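Local coordinates for fatty acid-binding protein TM_1468 (Thermotoga maritima, PDB 1VPV) that binds long-chain fatty acids such as palmitate and may take part in lipid transport or fatty acid metabolism, at residues A[168-173]-A[292-297]; A[241-246]-A[267-272]. All coordinates share one frame; numbering follows the deposited sequence.

Interaction 1. Residues A[168-173]-A[292-297]; sequences KDFKAI and GIEVLE. With PLM (palmitic acid), chain D.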
ATOM      1  N   LYS A 168      -7.556 -14.257   0.843  1.00 27.33           N
ATOM      2  CA  LYS A 168      -7.616 -13.010   1.624  1.00 28.36           C
ATOM      3  C   LYS A 168      -6.576 -13.009   2.756  1.00 26.61           C
ATOM      4  O   LYS A 168      -6.852 -12.538   3.877  1.00 25.12           O
ATOM      5  CB  LYS A 168      -9.033 -12.772   2.216  1.00 30.04           C
ATOM      6  CG  LYS A 168     -10.243 -13.034   1.275  1.00 33.88           C
ATOM      7  N   ASP A 169      -5.389 -13.526   2.445  1.00 22.78           N
ATOM      8  CA  ASP A 169      -4.264 -13.531   3.368  1.00 21.41           C
ATOM      9  C   ASP A 169      -3.557 -12.189   3.451  1.00 21.73           C
ATOM     10  O   ASP A 169      -2.709 -11.988   4.329  1.00 19.62           O
ATOM     11  CB  ASP A 169      -3.207 -14.536   2.889  1.00 24.48           C
ATOM     12  CG  ASP A 169      -3.622 -15.986   3.099  1.00 30.78           C
ATOM     13  OD1 ASP A 169      -4.507 -16.237   3.933  1.00 25.03           O
ATOM     14  OD2 ASP A 169      -3.044 -16.863   2.417  1.00 31.95           O
ATOM     15  N   PHE A 170      -3.813 -11.312   2.482  1.00 21.33           N
ATOM     16  CA  PHE A 170      -3.324  -9.914   2.547  1.00 23.01           C
ATOM     17  C   PHE A 170      -4.506  -8.949   2.682  1.00 21.92           C
ATOM     18  O   PHE A 170      -5.402  -8.960   1.854  1.00 24.86           O
ATOM     19  CB  PHE A 170      -2.500  -9.569   1.325  1.00 21.32           C
ATOM     20  CG  PHE A 170      -1.461 -10.616   0.984  1.00 27.56           C
ATOM     21  CD1 PHE A 170      -0.321 -10.750   1.754  1.00 29.39           C
ATOM     22  CD2 PHE A 170      -1.626 -11.450  -0.100  1.00 27.87           C
ATOM     23  CE1 PHE A 170       0.608 -11.679   1.451  1.00 22.37           C
ATOM     24  CE2 PHE A 170      -0.677 -12.391  -0.416  1.00 22.41           C
ATOM     25  CZ  PHE A 170       0.431 -12.511   0.347  1.00 20.54           C
ATOM     26  N   LYS A 171      -4.500  -8.150   3.739  1.00 21.73           N
ATOM     27  CA  LYS A 171      -5.591  -7.239   4.069  1.00 22.08           C
ATOM     28  C   LYS A 171      -5.077  -5.827   4.254  1.00 21.78           C
ATOM     29  O   LYS A 171      -3.922  -5.612   4.642  1.00 20.80           O
ATOM     30  CB  LYS A 171      -6.252  -7.706   5.364  1.00 23.15           C
ATOM     31  CG  LYS A 171      -6.653  -9.171   5.317  1.00 21.85           C
ATOM     32  CD  LYS A 171      -7.341  -9.555   6.556  1.00 26.75           C
ATOM     33  CE  LYS A 171      -7.767 -10.995   6.496  1.00 29.68           C
ATOM     34  NZ  LYS A 171      -8.807 -11.159   5.442  1.00 29.45           N
ATOM     35  N   ALA A 172      -5.933  -4.865   3.930  1.00 21.24           N
ATOM     36  CA  ALA A 172      -5.667  -3.439   4.185  1.00 19.31           C
ATOM     37  C   ALA A 172      -6.863  -2.862   4.951  1.00 20.44           C
ATOM     38  O   ALA A 172      -8.013  -2.931   4.477  1.00 21.70           O
ATOM     39  CB  ALA A 172      -5.457  -2.712   2.891  1.00 18.99           C
ATOM     40  N   ILE A 173      -6.586  -2.357   6.152  1.00 21.69           N
ATOM     41  CA  ILE A 173      -7.597  -1.917   7.129  1.00 21.85           C
ATOM     42  C   ILE A 173      -7.080  -0.613   7.784  1.00 23.13           C
ATOM     43  O   ILE A 173      -5.940  -0.554   8.255  1.00 22.47           O
ATOM     44  CB  ILE A 173      -7.826  -3.016   8.187  1.00 23.46           C
ATOM     45  CG1 ILE A 173      -8.317  -4.312   7.500  1.00 24.33           C
ATOM     46  CG2 ILE A 173      -8.815  -2.561   9.263  1.00 24.52           C
ATOM     47  CD1 ILE A 173      -8.434  -5.522   8.412  1.00 25.17           C
ATOM     48  N   GLY A 292      -1.419  -2.998   6.996  1.00 22.45           N
ATOM     49  CA  GLY A 292      -1.435  -4.083   6.026  1.00 19.51           C
ATOM     50  C   GLY A 292      -1.123  -5.323   6.827  1.00 20.16           C
ATOM     51  O   GLY A 292      -0.159  -5.329   7.583  1.00 20.05           O
ATOM     52  N   ILE A 293      -1.935  -6.363   6.669  1.00 18.75           N
ATOM     53  CA  ILE A 293      -1.789  -7.584   7.415  1.00 20.41           C
ATOM     54  C   ILE A 293      -1.578  -8.763   6.467  1.00 21.89           C
ATOM     55  O   ILE A 293      -2.276  -8.866   5.463  1.00 21.82           O
ATOM     56  CB  ILE A 293      -3.079  -7.886   8.236  1.00 21.47           C
ATOM     57  CG1 ILE A 293      -3.400  -6.760   9.233  1.00 25.70           C
ATOM     58  CG2 ILE A 293      -2.982  -9.210   8.910  1.00 21.07           C
ATOM     59  CD1 ILE A 293      -2.557  -6.709  10.431  1.00 29.31           C
ATOM     60  N   GLU A 294      -0.614  -9.636   6.807  1.00 22.86           N
ATOM     61  CA  GLU A 294      -0.421 -10.958   6.197  1.00 21.79           C
ATOM     62  C   GLU A 294      -0.722 -12.040   7.216  1.00 19.63           C
ATOM     63  O   GLU A 294      -0.052 -12.156   8.246  1.00 17.07           O
ATOM     64  CB  GLU A 294       1.017 -11.171   5.701  1.00 21.32           C
ATOM     65  CG  GLU A 294       1.295 -12.637   5.209  1.00 22.06           C
ATOM     66  CD  GLU A 294       2.785 -12.956   4.960  1.00 29.12           C
ATOM     67  OE1 GLU A 294       3.634 -12.049   5.182  1.00 32.67           O
ATOM     68  OE2 GLU A 294       3.115 -14.113   4.547  1.00 28.92           O
ATOM     69  N   VAL A 295      -1.702 -12.868   6.903  1.00 20.90           N
ATOM     70  CA  VAL A 295      -1.994 -14.039   7.723  1.00 22.79           C
ATOM     71  C   VAL A 295      -1.078 -15.189   7.258  1.00 23.93           C
ATOM     72  O   VAL A 295      -1.121 -15.604   6.102  1.00 24.41           O
ATOM     73  CB  VAL A 295      -3.482 -14.454   7.596  1.00 22.84           C
ATOM     74  CG1 VAL A 295      -3.837 -15.593   8.545  1.00 26.64           C
ATOM     75  CG2 VAL A 295      -4.384 -13.260   7.857  1.00 25.30           C
ATOM     76  N   LEU A 296      -0.238 -15.668   8.162  1.00 24.55           N
ATOM     77  CA  LEU A 296       0.590 -16.852   7.924  1.00 26.72           C
ATOM     78  C   LEU A 296      -0.118 -18.144   8.276  1.00 25.84           C
ATOM     79  O   LEU A 296       0.077 -19.153   7.629  1.00 26.96           O
ATOM     80  CB  LEU A 296       1.856 -16.771   8.765  1.00 26.41           C
ATOM     81  CG  LEU A 296       2.687 -15.514   8.553  1.00 28.29           C
ATOM     82  CD1 LEU A 296       3.723 -15.392   9.643  1.00 31.16           C
ATOM     83  CD2 LEU A 296       3.350 -15.587   7.200  1.00 31.45           C
ATOM     84  N   GLU A 297      -0.923 -18.106   9.323  1.00 29.77           N
ATOM     85  CA  GLU A 297      -1.568 -19.301   9.869  1.00 31.63           C
ATOM     86  C   GLU A 297      -2.776 -18.826  10.646  1.00 32.16           C
ATOM     87  O   GLU A 297      -2.634 -17.970  11.520  1.00 35.87           O
ATOM     88  CB  GLU A 297      -0.604 -20.029  10.814  1.00 28.68           C
ATOM     89  CG  GLU A 297      -1.043 -21.422  11.217  1.00 34.72           C
ATOM     90  CD  GLU A 297      -0.014 -22.184  12.088  1.00 36.38           C
ATOM     91  OE1 GLU A 297       1.170 -21.777  12.204  1.00 44.73           O
ATOM     92  OE2 GLU A 297      -0.394 -23.228  12.649  1.00 49.99           O
TER
HETATM   93  C1  PLM D 501      -3.820   7.499  -9.151  1.00 34.58           C
HETATM   94  O1  PLM D 501      -3.810   6.718 -10.147  1.00 33.10           O
HETATM   95  O2  PLM D 501      -3.998   8.752  -9.286  1.00 29.42           O
HETATM   96  C2  PLM D 501      -3.586   6.900  -7.783  1.00 28.71           C
HETATM   97  C3  PLM D 501      -4.883   6.756  -7.014  1.00 19.59           C
HETATM   98  C4  PLM D 501      -4.598   6.287  -5.594  1.00 17.20           C
HETATM   99  C5  PLM D 501      -5.911   6.221  -4.820  1.00 17.40           C
HETATM  100  C6  PLM D 501      -5.713   5.770  -3.396  1.00 19.64           C
HETATM  101  C7  PLM D 501      -7.025   5.636  -2.637  1.00 20.02           C
HETATM  102  C8  PLM D 501      -6.785   5.584  -1.131  1.00 18.58           C
HETATM  103  C9  PLM D 501      -6.240   4.241  -0.698  1.00 18.97           C
HETATM  104  CA  PLM D 501      -5.917   4.205   0.782  1.00 21.27           C
HETATM  105  CB  PLM D 501      -5.523   2.800   1.210  1.00 15.01           C
HETATM  106  CC  PLM D 501      -4.919   2.823   2.611  1.00 18.39           C
HETATM  107  CD  PLM D 501      -4.656   1.405   3.160  1.00 20.79           C
HETATM  108  CE  PLM D 501      -3.857   1.424   4.451  1.00 21.45           C
HETATM  109  CF  PLM D 501      -3.751   0.051   5.095  1.00 28.46           C
HETATM  110  CG  PLM D 501      -2.616  -0.792   4.505  1.00 28.46           C
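This is an antiparallel pairing of two central strands, 170-176 and 289-295, in one of the two mixed sheets of the DegV fold, the one that runs from 211-219 to 267-275, with the methyl end of the bound palmitate lying against one end of it. Lys171 and Ile293 form a hydrogen-bonded pair: Lys171 N reaches Ile293 O at 2.9 Å and Ile293 N returns to Lys171 O, also at 2.9 Å. The ladder runs one rung further, where Val295 N bonds to Asp169 O. On the face shared with Ala172, Phe170 and Glu294 lie side by side and point the same way, with Phe170 CE1 obliquely 3.9 Å from Glu294 CG. Glu294 CG is anti to the backbone N (chi1 173°) and the chain runs on extended, which carries the carboxylate past the ring to salt bridges with Arg243 and Arg164. Arg164 also pairs with Asp169, tying the two acidic side chains together. Lys171 bends at its last torsion (chi4 -66°), so that NZ donates to Lys168 O at 2.9 Å, in the carbonyl plane, and also pairs with Asp235; Lys168 closes the preceding helix in a Schellman motif. At the other end palmitate CG comes within 3.5 Å of Gly292 N and 3.8 Å of Ala172 CB, two residues with little or no side chain beside the lipid tail. Helix 138-149 covers Phe170 and Glu294, helix 220-232 packs on Lys171 and Ile173 from the other face, and strand 241-248 lies next to 289-295 in the sheet.

Interaction 2. Residues A[241-246]-A[267-272]; sequences KLRVIG and EVVDEI
Val269 turns CG1 anti to its carbonyl carbon (chi1 -61°), which leaves CG2 between the backbone N and the carbonyl carbon, and Arg243 sets CG anti to its carbonyl carbon, beside the N (chi1 -65°); together these bring Val269 CG2 to 3.6 Å from Arg243 CG, the two side chains slanting across each other. The other methyl, Val269 CG1, rests 3.9 Å from Lys241 CD. Lys241 runs alongside Glu267, both pointing the same way, but NZ stays 4.5 Å from Glu267 OE1, too far for a salt bridge, and pairs with Glu297 instead. With an alanine at Lys241 the long chain is gone, and Glu297 would probably lose its charged mate and Val269 CG1 the methylenes it rests on. The strands are the two parallel neighbours of a beta-alpha-beta unit, linked through helix 252-263, with 267-275 at the edge of the sheet. Their register slips by one residue: Leu242 pairs with Val268 and Val244 with Glu271, the extra residue being taken up around Val269, whose backbone is kinked out of extended geometry. Before the slip, Leu242 is bonded to the two residues flanking Val268: its N to Glu267 O at 2.8 Å, its O to Val269 N at 2.9 Å. Further on, Val244 O receives Ile272 N and also a water at 2.8 Å, which donates as well to Asp270 OD2; that oxygen has a salt bridge to Arg142. On the face toward helix 252-263, the Val244 and Val268 side chains cross at about a right angle, with Val244 CG2 3.8 Å from Val268 CG1 and Leu259 and Leu262 packing on Val244. On the face toward helix 138-149, Ile245 runs beside Ile272, and Arg243 reaches Glu294 and Glu146.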
ATOM      1  N   LYS A 241      -1.259 -16.358  13.460  1.00 24.87           N
ATOM      2  CA  LYS A 241       0.081 -15.863  13.171  1.00 25.46           C
ATOM      3  C   LYS A 241       0.014 -14.817  12.074  1.00 23.58           C
ATOM      4  O   LYS A 241      -0.480 -15.105  10.983  1.00 23.72           O
ATOM      5  CB  LYS A 241       0.967 -16.998  12.676  1.00 26.78           C
ATOM      6  CG  LYS A 241       1.951 -17.593  13.672  1.00 33.07           C
ATOM      7  CD  LYS A 241       3.181 -18.134  12.884  1.00 38.65           C
ATOM      8  CE  LYS A 241       4.017 -19.080  13.672  1.00 39.30           C
ATOM      9  NZ  LYS A 241       3.184 -20.252  14.011  1.00 47.53           N
ATOM     10  N   LEU A 242       0.560 -13.633  12.337  1.00 20.69           N
ATOM     11  CA  LEU A 242       0.483 -12.542  11.394  1.00 19.35           C
ATOM     12  C   LEU A 242       1.850 -11.921  11.127  1.00 19.51           C
ATOM     13  O   LEU A 242       2.718 -11.955  11.988  1.00 19.43           O
ATOM     14  CB  LEU A 242      -0.388 -11.438  11.979  1.00 20.60           C
ATOM     15  CG  LEU A 242      -1.821 -11.657  12.429  1.00 17.88           C
ATOM     16  CD1 LEU A 242      -2.396 -10.300  12.771  1.00 20.20           C
ATOM     17  CD2 LEU A 242      -2.663 -12.351  11.330  1.00 19.99           C
ATOM     18  N   ARG A 243       2.027 -11.333   9.947  1.00 18.25           N
ATOM     19  CA  ARG A 243       3.075 -10.308   9.749  1.00 18.88           C
ATOM     20  C   ARG A 243       2.377  -9.004   9.344  1.00 19.12           C
ATOM     21  O   ARG A 243       1.331  -9.038   8.718  1.00 18.11           O
ATOM     22  CB  ARG A 243       4.102 -10.730   8.708  1.00 15.32           C
ATOM     23  CG  ARG A 243       4.912 -11.943   9.113  1.00 24.85           C
ATOM     24  CD  ARG A 243       6.169 -12.140   8.249  1.00 23.64           C
ATOM     25  NE  ARG A 243       5.808 -12.402   6.852  1.00 29.89           N
ATOM     26  CZ  ARG A 243       6.643 -12.876   5.921  1.00 27.88           C
ATOM     27  NH1 ARG A 243       7.889 -13.150   6.222  1.00 18.33           N
ATOM     28  NH2 ARG A 243       6.219 -13.095   4.673  1.00 31.97           N
ATOM     29  N   VAL A 244       2.965  -7.867   9.687  1.00 19.60           N
ATOM     30  CA  VAL A 244       2.257  -6.578   9.669  1.00 20.76           C
ATOM     31  C   VAL A 244       3.157  -5.402   9.264  1.00 21.31           C
ATOM     32  O   VAL A 244       4.305  -5.296   9.711  1.00 20.76           O
ATOM     33  CB  VAL A 244       1.724  -6.244  11.085  1.00 21.05           C
ATOM     34  CG1 VAL A 244       0.876  -4.992  11.075  1.00 24.87           C
ATOM     35  CG2 VAL A 244       0.917  -7.398  11.625  1.00 30.73           C
ATOM     36  N   ILE A 245       2.621  -4.520   8.430  1.00 22.21           N
ATOM     37  CA  ILE A 245       3.182  -3.198   8.233  1.00 23.75           C
ATOM     38  C   ILE A 245       2.179  -2.208   8.797  1.00 23.69           C
ATOM     39  O   ILE A 245       1.089  -2.109   8.303  1.00 22.30           O
ATOM     40  CB  ILE A 245       3.428  -2.910   6.743  1.00 24.07           C
ATOM     41  CG1 ILE A 245       4.383  -3.960   6.169  1.00 25.56           C
ATOM     42  CG2 ILE A 245       4.021  -1.498   6.525  1.00 26.59           C
ATOM     43  CD1 ILE A 245       4.712  -3.727   4.682  1.00 27.20           C
ATOM     44  N   GLY A 246       2.541  -1.504   9.863  1.00 25.11           N
ATOM     45  CA  GLY A 246       1.758  -0.378  10.343  1.00 23.87           C
ATOM     46  C   GLY A 246       2.003   0.831   9.457  1.00 25.45           C
ATOM     47  O   GLY A 246       3.172   1.178   9.160  1.00 26.71           O
ATOM     48  N   GLU A 267      -0.521 -13.397  17.451  1.00 22.51           N
ATOM     49  CA  GLU A 267       0.902 -13.675  17.386  1.00 23.75           C
ATOM     50  C   GLU A 267       1.446 -12.915  16.169  1.00 22.61           C
ATOM     51  O   GLU A 267       1.255 -13.335  15.011  1.00 18.99           O
ATOM     52  CB  GLU A 267       1.198 -15.196  17.306  1.00 23.36           C
ATOM     53  CG  GLU A 267       2.553 -15.573  17.943  1.00 30.33           C
ATOM     54  CD  GLU A 267       3.066 -16.973  17.610  1.00 32.68           C
ATOM     55  OE1 GLU A 267       2.298 -17.952  17.748  1.00 39.62           O
ATOM     56  OE2 GLU A 267       4.265 -17.096  17.243  1.00 47.01           O
ATOM     57  N   VAL A 268       2.057 -11.759  16.439  1.00 21.90           N
ATOM     58  CA  VAL A 268       2.745 -10.981  15.405  1.00 21.85           C
ATOM     59  C   VAL A 268       4.210 -11.459  15.304  1.00 21.53           C
ATOM     60  O   VAL A 268       5.036 -11.155  16.166  1.00 19.53           O
ATOM     61  CB  VAL A 268       2.729  -9.470  15.687  1.00 19.12           C
ATOM     62  CG1 VAL A 268       3.142  -8.728  14.460  1.00 22.86           C
ATOM     63  CG2 VAL A 268       1.371  -8.992  16.109  1.00 21.28           C
ATOM     64  N   VAL A 269       4.530 -12.229  14.274  1.00 21.44           N
ATOM     65  CA  VAL A 269       5.909 -12.684  14.111  1.00 24.25           C
ATOM     66  C   VAL A 269       6.847 -11.630  13.479  1.00 22.92           C
ATOM     67  O   VAL A 269       8.042 -11.737  13.612  1.00 24.97           O
ATOM     68  CB  VAL A 269       6.017 -14.091  13.399  1.00 25.99           C
ATOM     69  CG1 VAL A 269       5.295 -15.154  14.225  1.00 28.33           C
ATOM     70  CG2 VAL A 269       5.468 -14.078  12.014  1.00 29.64           C
ATOM     71  N   ASP A 270       6.326 -10.600  12.826  1.00 22.79           N
ATOM     72  CA  ASP A 270       7.187  -9.531  12.331  1.00 22.59           C
ATOM     73  C   ASP A 270       6.345  -8.294  12.152  1.00 22.47           C
ATOM     74  O   ASP A 270       5.181  -8.381  11.765  1.00 21.43           O
ATOM     75  CB  ASP A 270       7.843  -9.901  10.982  1.00 24.38           C
ATOM     76  CG  ASP A 270       8.983  -8.935  10.577  1.00 25.29           C
ATOM     77  OD1 ASP A 270      10.135  -9.213  10.927  1.00 36.33           O
ATOM     78  OD2 ASP A 270       8.755  -7.918   9.880  1.00 33.25           O
ATOM     79  N   GLU A 271       6.936  -7.141  12.443  1.00 22.34           N
ATOM     80  CA  GLU A 271       6.278  -5.891  12.197  1.00 23.86           C
ATOM     81  C   GLU A 271       7.248  -4.792  11.854  1.00 20.72           C
ATOM     82  O   GLU A 271       8.376  -4.776  12.314  1.00 17.33           O
ATOM     83  CB  GLU A 271       5.432  -5.476  13.400  1.00 25.52           C
ATOM     84  CG  GLU A 271       6.207  -5.193  14.641  1.00 30.38           C
ATOM     85  CD  GLU A 271       5.502  -4.203  15.579  1.00 40.51           C
ATOM     86  OE1 GLU A 271       4.370  -3.769  15.269  1.00 44.68           O
ATOM     87  OE2 GLU A 271       6.077  -3.867  16.641  1.00 41.29           O
ATOM     88  N   ILE A 272       6.782  -3.860  11.049  1.00 19.55           N
ATOM     89  CA  ILE A 272       7.566  -2.678  10.760  1.00 20.89           C
ATOM     90  C   ILE A 272       6.566  -1.537  10.487  1.00 20.41           C
ATOM     91  O   ILE A 272       5.423  -1.793  10.146  1.00 17.37           O
ATOM     92  CB  ILE A 272       8.517  -2.936   9.575  1.00 19.43           C
ATOM     93  CG1 ILE A 272       9.397  -1.737   9.330  1.00 19.49           C
ATOM     94  CG2 ILE A 272       7.729  -3.299   8.291  1.00 18.82           C
ATOM     95  CD1 ILE A 272      10.605  -2.055   8.495  1.00 22.85           C
TER
HETATM   96  O   HOH W   1       6.192  -7.238   8.878  1.00 23.82           O

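Along the chain the order is 168-173, 241-246, 267-272 and 292-297, so interaction 1 joins the outer segments and interaction 2 the inner pair. Their centres are about 9 Å apart in one sheet, where strands 170-176, 289-295, 241-248 and 267-275 follow one another. The middle two are direct neighbours, joined by a probable hydrogen bond from Leu296 N to Lys241 O (2.9 Å), while Leu296 and Glu297 both face Lys241 in a classic beta bulge. Helix 138-149 spans both contacts on one face. Interaction 1 meets the lipid tail, whereas interaction 2 carries the sheet outward to its edge strand.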